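Local structure of LysM domain protein (Mycobacterium smegmatis, 4OKC) at residues L11-S16 with D52-E57. The protein probably binds mannose, as a dimeric all-beta lectin of the bulb-type (monocot mannose-binding) kind. Numbering follows the deposited sequence.
Sequences LERGGS and DVVRAE
L11 and A56 are joined by a reciprocal pair of backbone hydrogen bonds, L11 N to A56 O at 2.8 Å and A56 N to L11 O at 2.9 Å. Both run nearly straight at the hydrogen (168° and 163°). The A56 amide lies in the plane of the L11 carbonyl, and the same oxygen takes a CA-H···O contact from R55 CA. On the buried side the CB atoms of L11 and A56 sit 4.3 Å apart, and both side chains pack on L34.

A type II turn runs from E12 to G15, closed by G15 N to E12 O at 2.8 Å, with G14 in the positive-phi position. G14 and G15 make backbone bonds with L28, and G15 O accepts from T27 OG1. Bent at chi2 and chi3, the R13 side chain swings back so that one guanidinium face lies over V54 CA and CB and V53 O, V54 CA being displaced toward the rim. R13 NH2 stays 4.1 Å from D52 OD1, too long for a salt bridge.

E12 OE2 pairs with K10. R55 NE forms a salt bridge with E57 OE1 at 3.0 Å, its hydrogen bond weak at 132°, and R55 NH1 bridges to E70 of the second subunit. With V54 bonded through its backbone to Y67, strand 53-58 lies between 64-75 and 9-12, outermost within this chain, in an antiparallel sheet that is probably one face of a bulb-lectin beta-prism II fold.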
ATOM      1  N   LEU A  11       7.150   9.442   9.510  1.00 17.10           N
ATOM      2  CA  LEU A  11       6.010  10.011  10.208  1.00 17.88           C
ATOM      3  C   LEU A  11       4.727   9.313   9.717  1.00 18.51           C
ATOM      4  O   LEU A  11       4.525   9.100   8.511  1.00 16.20           O
ATOM      5  CB  LEU A  11       5.857  11.484   9.891  1.00 18.22           C
ATOM      6  CG  LEU A  11       6.740  12.517  10.523  1.00 19.00           C
ATOM      7  CD1 LEU A  11       6.493  13.806   9.700  1.00 18.91           C
ATOM      8  CD2 LEU A  11       6.311  12.586  11.976  1.00 14.95           C
ATOM      9  N   GLU A  12       3.847   9.035  10.666  1.00 18.77           N
ATOM     10  CA  GLU A  12       2.580   8.438  10.334  1.00 19.69           C
ATOM     11  C   GLU A  12       1.472   9.386  10.777  1.00 18.92           C
ATOM     12  O   GLU A  12       1.745  10.372  11.511  1.00 18.99           O
ATOM     13  CB  GLU A  12       2.465   7.088  11.023  1.00 19.65           C
ATOM     14  CG  GLU A  12       3.531   6.161  10.572  1.00 23.07           C
ATOM     15  CD  GLU A  12       3.355   4.770  11.083  1.00 24.48           C
ATOM     16  OE1 GLU A  12       2.337   4.145  10.694  1.00 25.88           O
ATOM     17  OE2 GLU A  12       4.259   4.312  11.835  1.00 26.72           O
ATOM     18  N   ARG A  13       0.251   9.079  10.339  1.00 16.83           N
ATOM     19  CA  ARG A  13      -0.922   9.865  10.709  1.00 17.07           C
ATOM     20  C   ARG A  13      -0.932  10.237  12.171  1.00 15.70           C
ATOM     21  O   ARG A  13      -0.775   9.383  13.020  1.00 14.94           O
ATOM     22  CB  ARG A  13      -2.230   9.147  10.343  1.00 16.67           C
ATOM     23  CG  ARG A  13      -2.674   9.427   8.958  1.00 19.24           C
ATOM     24  CD  ARG A  13      -3.295   8.156   8.362  1.00 24.77           C
ATOM     25  NE  ARG A  13      -2.406   6.998   8.515  1.00 27.79           N
ATOM     26  CZ  ARG A  13      -2.709   5.777   8.090  1.00 28.58           C
ATOM     27  NH1 ARG A  13      -1.869   4.766   8.269  1.00 25.33           N
ATOM     28  NH2 ARG A  13      -3.880   5.570   7.501  1.00 32.37           N
ATOM     29  N   GLY A  14      -1.076  11.532  12.434  1.00 15.02           N
ATOM     30  CA  GLY A  14      -1.018  12.048  13.777  1.00 15.89           C
ATOM     31  C   GLY A  14       0.348  12.431  14.320  1.00 15.97           C
ATOM     32  O   GLY A  14       0.442  13.346  15.131  1.00 16.60           O
ATOM     33  N   GLY A  15       1.404  11.747  13.893  1.00 16.07           N
ATOM     34  CA  GLY A  15       2.765  12.028  14.406  1.00 14.90           C
ATOM     35  C   GLY A  15       3.362  13.305  13.780  1.00 13.72           C
ATOM     36  O   GLY A  15       2.826  13.805  12.775  1.00 13.75           O
ATOM     37  N   SER A  16       4.451  13.824  14.359  1.00 11.74           N
ATOM     38  CA  SER A  16       5.052  15.009  13.803  1.00 13.05           C
ATOM     39  C   SER A  16       6.444  15.298  14.298  1.00 13.36           C
ATOM     40  O   SER A  16       6.938  14.658  15.214  1.00 13.02           O
ATOM     41  CB  SER A  16       4.216  16.225  14.177  1.00 14.29           C
ATOM     42  OG  SER A  16       4.428  16.490  15.541  1.00 13.43           O
ATOM     43  N   ASP A  52      -5.222   9.515   0.823  1.00 19.78           N
ATOM     44  CA  ASP A  52      -4.961   8.649   1.956  1.00 21.38           C
ATOM     45  C   ASP A  52      -3.479   8.434   1.920  1.00 21.78           C
ATOM     46  O   ASP A  52      -2.975   7.680   1.041  1.00 23.33           O
ATOM     47  CB  ASP A  52      -5.706   7.327   1.783  1.00 22.88           C
ATOM     48  CG  ASP A  52      -5.844   6.565   3.070  1.00 23.38           C
ATOM     49  OD1 ASP A  52      -5.626   7.137   4.159  1.00 26.11           O
ATOM     50  OD2 ASP A  52      -6.196   5.377   2.983  1.00 26.60           O
ATOM     51  N   VAL A  53      -2.761   9.218   2.738  1.00 20.56           N
ATOM     52  CA  VAL A  53      -1.312   9.107   2.841  1.00 18.46           C
ATOM     53  C   VAL A  53      -1.170   8.382   4.154  1.00 17.71           C
ATOM     54  O   VAL A  53      -1.951   8.649   5.067  1.00 17.17           O
ATOM     55  CB  VAL A  53      -0.622  10.498   2.846  1.00 18.12           C
ATOM     56  CG1 VAL A  53       0.811  10.381   3.246  1.00 18.24           C
ATOM     57  CG2 VAL A  53      -0.730  11.116   1.511  1.00 15.97           C
ATOM     58  N   VAL A  54      -0.243   7.425   4.204  1.00 16.51           N
ATOM     59  CA  VAL A  54      -0.020   6.546   5.350  1.00 16.44           C
ATOM     60  C   VAL A  54       1.289   6.892   6.056  1.00 17.29           C
ATOM     61  O   VAL A  54       1.421   6.719   7.280  1.00 17.81           O
ATOM     62  CB  VAL A  54      -0.003   5.008   5.005  1.00 17.20           C
ATOM     63  CG1 VAL A  54       1.059   4.633   3.954  1.00 15.11           C
ATOM     64  CG2 VAL A  54       0.275   4.183   6.277  1.00 18.63           C
ATOM     65  N   ARG A  55       2.257   7.375   5.286  1.00 17.18           N
ATOM     66  CA  ARG A  55       3.569   7.672   5.812  1.00 16.83           C
ATOM     67  C   ARG A  55       4.360   8.689   4.974  1.00 16.85           C
ATOM     68  O   ARG A  55       4.244   8.772   3.758  1.00 15.90           O
ATOM     69  CB  ARG A  55       4.374   6.392   6.036  1.00 16.33           C
ATOM     70  CG  ARG A  55       4.849   5.689   4.732  1.00 16.50           C
ATOM     71  CD  ARG A  55       5.843   4.560   5.047  1.00 15.50           C
ATOM     72  NE  ARG A  55       6.429   3.946   3.838  1.00 18.90           N
ATOM     73  CZ  ARG A  55       5.728   3.253   2.938  1.00 17.40           C
ATOM     74  NH1 ARG A  55       4.410   3.139   3.088  1.00 17.32           N
ATOM     75  NH2 ARG A  55       6.314   2.717   1.872  1.00 14.95           N
ATOM     76  N   ALA A  56       5.163   9.456   5.685  1.00 17.61           N
ATOM     77  CA  ALA A  56       6.075  10.384   5.110  1.00 17.81           C
ATOM     78  C   ALA A  56       7.401   9.892   5.660  1.00 18.20           C
ATOM     79  O   ALA A  56       7.667   9.991   6.865  1.00 17.98           O
ATOM     80  CB  ALA A  56       5.757  11.797   5.610  1.00 17.56           C
ATOM     81  N   GLU A  57       8.212   9.319   4.778  1.00 18.86           N
ATOM     82  CA  GLU A  57       9.378   8.611   5.216  1.00 18.91           C
ATOM     83  C   GLU A  57      10.671   9.072   4.585  1.00 19.93           C
ATOM     84  O   GLU A  57      10.762   9.231   3.340  1.00 19.68           O
ATOM     85  CB  GLU A  57       9.179   7.125   4.998  1.00 18.89           C
ATOM     86  CG  GLU A  57      10.480   6.314   4.929  1.00 20.92           C
ATOM     87  CD  GLU A  57      10.292   4.856   5.321  1.00 22.79           C
ATOM     88  OE1 GLU A  57       9.162   4.321   5.100  1.00 17.38           O
ATOM     89  OE2 GLU A  57      11.281   4.259   5.846  1.00 22.50           O
TER